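Local coordinates for protein Dr hemagglutinin structural subunit (PDB 1UT1) that mediates adherence of uropathogenic Escherichia coli to the upper urinary tract as a fimbrial adhesin that binds the Dr blood group antigen, at residues A[19-24]-A[136-141]. The protein carries 3 engineered substitutions. Numbering follows the deposited sequence.
Sequences TTKLTV and NYTLTL. With SO4 (sulfate ion), chain O; EDO (1,2-ethanediol), chain H.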
ATOM      1  N   THR A  19       2.733   6.654   8.929  1.00 10.39           N
ATOM      2  CA  THR A  19       3.305   5.349   9.190  1.00  9.69           C
ATOM      3  C   THR A  19       4.817   5.439   9.022  1.00 16.63           C
ATOM      4  O   THR A  19       5.293   5.853   7.961  1.00 19.71           O
ATOM      5  CB  THR A  19       2.719   4.324   8.207  0.65 19.48           C
ATOM      6  OG1 THR A  19       1.283   4.309   8.334  0.65 11.90           O
ATOM      7  CG2 THR A  19       3.280   2.928   8.472  0.65 19.63           C
ATOM      8  N   THR A  20       5.554   5.122  10.092  1.00 10.32           N
ATOM      9  CA  THR A  20       7.025   5.142  10.105  1.00  9.91           C
ATOM     10  C   THR A  20       7.504   3.709   9.997  1.00 13.98           C
ATOM     11  O   THR A  20       7.107   2.857  10.786  1.00 12.79           O
ATOM     12  CB  THR A  20       7.548   5.757  11.433  1.00 16.63           C
ATOM     13  OG1 THR A  20       7.148   7.141  11.498  1.00 12.62           O
ATOM     14  CG2 THR A  20       9.093   5.660  11.522  1.00 17.21           C
ATOM     15  N   LYS A  21       8.270   3.426   8.955  1.00 12.01           N
ATOM     16  CA  LYS A  21       8.676   2.067   8.648  1.00 10.40           C
ATOM     17  C   LYS A  21      10.179   1.955   8.658  1.00 16.50           C
ATOM     18  O   LYS A  21      10.907   2.915   8.288  1.00 14.89           O
ATOM     19  CB  LYS A  21       8.171   1.690   7.262  1.00 13.63           C
ATOM     20  CG  LYS A  21       6.651   1.583   7.180  1.00 20.82           C
ATOM     21  CD  LYS A  21       6.217   1.021   5.820  1.00 27.57           C
ATOM     22  CE  LYS A  21       4.713   1.212   5.587  1.00 39.80           C
ATOM     23  NZ  LYS A  21       4.389   1.523   4.155  1.00 47.53           N
ATOM     24  N   LEU A  22      10.659   0.780   9.049  1.00 10.36           N
ATOM     25  CA  LEU A  22      12.088   0.540   9.055  1.00 10.45           C
ATOM     26  C   LEU A  22      12.304  -0.943   8.814  1.00 11.64           C
ATOM     27  O   LEU A  22      11.707  -1.746   9.478  1.00 11.75           O
ATOM     28  CB  LEU A  22      12.696   0.936  10.440  1.00 11.39           C
ATOM     29  CG  LEU A  22      14.158   0.530  10.639  1.00 16.41           C
ATOM     30  CD1 LEU A  22      15.018   1.320   9.748  1.00 17.23           C
ATOM     31  CD2 LEU A  22      14.604   0.662  12.101  1.00 19.90           C
ATOM     32  N   THR A  23      13.196  -1.291   7.893  1.00 10.74           N
ATOM     33  CA  THR A  23      13.621  -2.668   7.739  1.00 10.61           C
ATOM     34  C   THR A  23      14.977  -2.824   8.432  1.00 12.68           C
ATOM     35  O   THR A  23      15.923  -2.064   8.169  1.00 12.43           O
ATOM     36  CB  THR A  23      13.734  -3.059   6.262  1.00 13.85           C
ATOM     37  OG1 THR A  23      12.423  -3.014   5.671  1.00 14.47           O
ATOM     38  CG2 THR A  23      14.328  -4.459   6.132  1.00 11.76           C
ATOM     39  N   VAL A  24      15.052  -3.801   9.331  1.00  9.90           N
ATOM     40  CA  VAL A  24      16.269  -4.074  10.098  1.00  7.93           C
ATOM     41  C   VAL A  24      16.961  -5.282   9.437  1.00 11.08           C
ATOM     42  O   VAL A  24      16.302  -6.257   9.075  1.00 11.35           O
ATOM     43  CB  VAL A  24      15.929  -4.403  11.576  1.00 11.39           C
ATOM     44  CG1 VAL A  24      17.210  -4.858  12.369  1.00 12.06           C
ATOM     45  CG2 VAL A  24      15.308  -3.163  12.239  1.00 10.07           C
ATOM     46  N   ASN A 136      10.723  -6.307   9.212  1.00  9.96           N
ATOM     47  CA  ASN A 136      10.078  -5.028   8.871  1.00  9.36           C
ATOM     48  C   ASN A 136       9.306  -4.558  10.071  1.00 10.69           C
ATOM     49  O   ASN A 136       8.503  -5.298  10.648  1.00 10.09           O
ATOM     50  CB  ASN A 136       9.122  -5.204   7.674  1.00 10.08           C
ATOM     51  CG  ASN A 136       9.810  -5.813   6.488  1.00 22.98           C
ATOM     52  OD1 ASN A 136      10.822  -5.290   6.015  1.00 19.16           O
ATOM     53  ND2 ASN A 136       9.386  -7.017   6.117  1.00 21.19           N
ATOM     54  N   TYR A 137       9.574  -3.332  10.470  1.00  8.48           N
ATOM     55  CA  TYR A 137       9.014  -2.764  11.682  1.00  8.16           C
ATOM     56  C   TYR A 137       8.235  -1.536  11.321  1.00 11.51           C
ATOM     57  O   TYR A 137       8.613  -0.808  10.426  1.00 11.18           O
ATOM     58  CB  TYR A 137      10.165  -2.380  12.625  1.00  9.75           C
ATOM     59  CG  TYR A 137      10.842  -3.586  13.230  1.00  9.52           C
ATOM     60  CD1 TYR A 137      10.499  -4.034  14.514  1.00 11.19           C
ATOM     61  CD2 TYR A 137      11.825  -4.281  12.521  1.00 10.47           C
ATOM     62  CE1 TYR A 137      11.086  -5.188  15.056  1.00 10.02           C
ATOM     63  CE2 TYR A 137      12.466  -5.404  13.074  1.00 11.48           C
ATOM     64  CZ  TYR A 137      12.029  -5.894  14.310  1.00 11.70           C
ATOM     65  OH  TYR A 137      12.641  -7.008  14.856  1.00 11.55           O
ATOM     66  N   THR A 138       7.163  -1.288  12.065  1.00 10.12           N
ATOM     67  CA  THR A 138       6.254  -0.188  11.737  1.00 10.22           C
ATOM     68  C   THR A 138       5.745   0.501  13.009  1.00 12.46           C
ATOM     69  O   THR A 138       5.457  -0.177  14.023  1.00 11.58           O
ATOM     70  CB  THR A 138       4.989  -0.769  10.921  1.00 13.34           C
ATOM     71  OG1 THR A 138       5.439  -1.563   9.803  1.00 12.68           O
ATOM     72  CG2 THR A 138       4.123   0.350  10.392  1.00 12.37           C
ATOM     73  N   LEU A 139       5.564   1.829  12.925  1.00  8.96           N
ATOM     74  CA  LEU A 139       4.934   2.608  13.984  1.00  9.45           C
ATOM     75  C   LEU A 139       3.885   3.477  13.293  1.00 13.60           C
ATOM     76  O   LEU A 139       4.197   4.219  12.359  1.00 13.60           O
ATOM     77  CB  LEU A 139       5.920   3.511  14.723  1.00  9.22           C
ATOM     78  CG  LEU A 139       5.263   4.599  15.596  1.00 11.94           C
ATOM     79  CD1 LEU A 139       4.496   3.977  16.756  1.00 12.53           C
ATOM     80  CD2 LEU A 139       6.341   5.547  16.138  1.00 12.09           C
ATOM     81  N   THR A 140       2.630   3.325  13.697  1.00  9.40           N
ATOM     82  CA  THR A 140       1.546   4.057  13.045  1.00  9.10           C
ATOM     83  C   THR A 140       0.933   5.075  14.024  1.00 11.54           C
ATOM     84  O   THR A 140       0.614   4.723  15.173  1.00 12.07           O
ATOM     85  CB  THR A 140       0.476   3.060  12.572  1.00 13.09           C
ATOM     86  OG1 THR A 140       1.062   2.151  11.622  1.00 14.25           O
ATOM     87  CG2 THR A 140      -0.673   3.790  11.915  1.00 13.33           C
ATOM     88  N   LEU A 141       0.843   6.336  13.597  1.00  8.99           N
ATOM     89  CA  LEU A 141       0.342   7.438  14.453  1.00  8.84           C
ATOM     90  C   LEU A 141      -0.798   8.163  13.740  1.00 12.89           C
ATOM     91  O   LEU A 141      -0.682   8.533  12.565  1.00 13.74           O
ATOM     92  CB  LEU A 141       1.446   8.451  14.740  1.00  9.37           C
ATOM     93  CG  LEU A 141       2.661   7.905  15.546  1.00 12.49           C
ATOM     94  CD1 LEU A 141       3.854   8.897  15.481  1.00 12.31           C
ATOM     95  CD2 LEU A 141       2.265   7.669  16.972  1.00 12.67           C
TER
HETATM   96  S   SO4 O1148       2.977   8.682   5.528  1.00 35.14           S
HETATM   97  O1  SO4 O1148       3.758   7.870   4.535  1.00 35.48           O
HETATM   98  O2  SO4 O1148       1.575   8.880   5.121  1.00 36.56           O
HETATM   99  O3  SO4 O1148       2.945   7.880   6.787  1.00 37.97           O
HETATM  100  O4  SO4 O1148       3.724   9.880   5.852  1.00 36.59           O
HETATM  101  C1  EDO H1141      13.757  -8.570   6.763  1.00 25.81           C
HETATM  102  O1  EDO H1141      13.724  -8.229   5.385  1.00 28.10           O
HETATM  103  C2  EDO H1141      15.171  -9.028   7.114  1.00 20.11           C
HETATM  104  O2  EDO H1141      16.083  -7.932   6.954  1.00 14.65           O
HETATM  105  O   HOH W   1       0.050   1.800   9.315  1.00 31.54           O
HETATM  106  O   HOH W   2       4.694   7.313  12.234  1.00 22.72           O
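Strands 19-24 and 136-141 run antiparallel, 169° between their directions, with Thr-20 facing Leu-139 and Leu-22 facing Tyr-137 as hydrogen-bonded pairs. Each pair closes a ring of two N-H...O=C bonds; the straightest is Thr-20 N to Leu-139 O, 2.8 Å at 174°. Lys-21/Thr-138 lies between these two pairs, with Thr-19/Thr-140 and Thr-23/Asn-136 beyond them, all three non-hydrogen-bonded; their side chains share the face opposite Thr-20, Leu-22, Tyr-137 and Leu-139. There, Thr-23 and Asn-136 stand side by side, and the threonine hydroxyl OG1 donates to Asn-136 OD1 at 2.8 Å, lying in the plane of the amide carbonyl. Thr-23 OG1 is anti to its own carbonyl carbon (chi1 -65°), which brings it beside the amide. Asn-136 ND2 goes to Asp-84, so the amide is held from both its oxygen and its nitrogen and its flip is fixed. At the far end of this face, a water lies between Thr-19 OG1 and Thr-140 OG1, a bridge left doubtful by the second conformer of Thr-19 and one very short leg.

The opposite face is largely apolar. Leu-22, Tyr-137 and Leu-139 all pack on Leu-81 of strand 78-83, and Thr-20 reaches Ile-50 and Val-53. From the end of strand 19-24, Val-24 CG2 meets Tyr-137 CD2 obliquely at 3.7 Å, while Leu-22 O sits at the ring edge, in plane. A second water bridges the buried Thr-20 OG1, at 2.6 Å, to Leu-139 O, while Tyr-137 OH bonds to Pro-133 O.

The chemistry is thus two-sided: a polar face fixed by the Thr-23 to Asn-136 bond and Asp-84, perhaps with a water link, and a largely hydrophobic interior on the other, as in the immunoglobulin-like sandwich of Dr-family adhesins, with four backbone bonds joining the strands between.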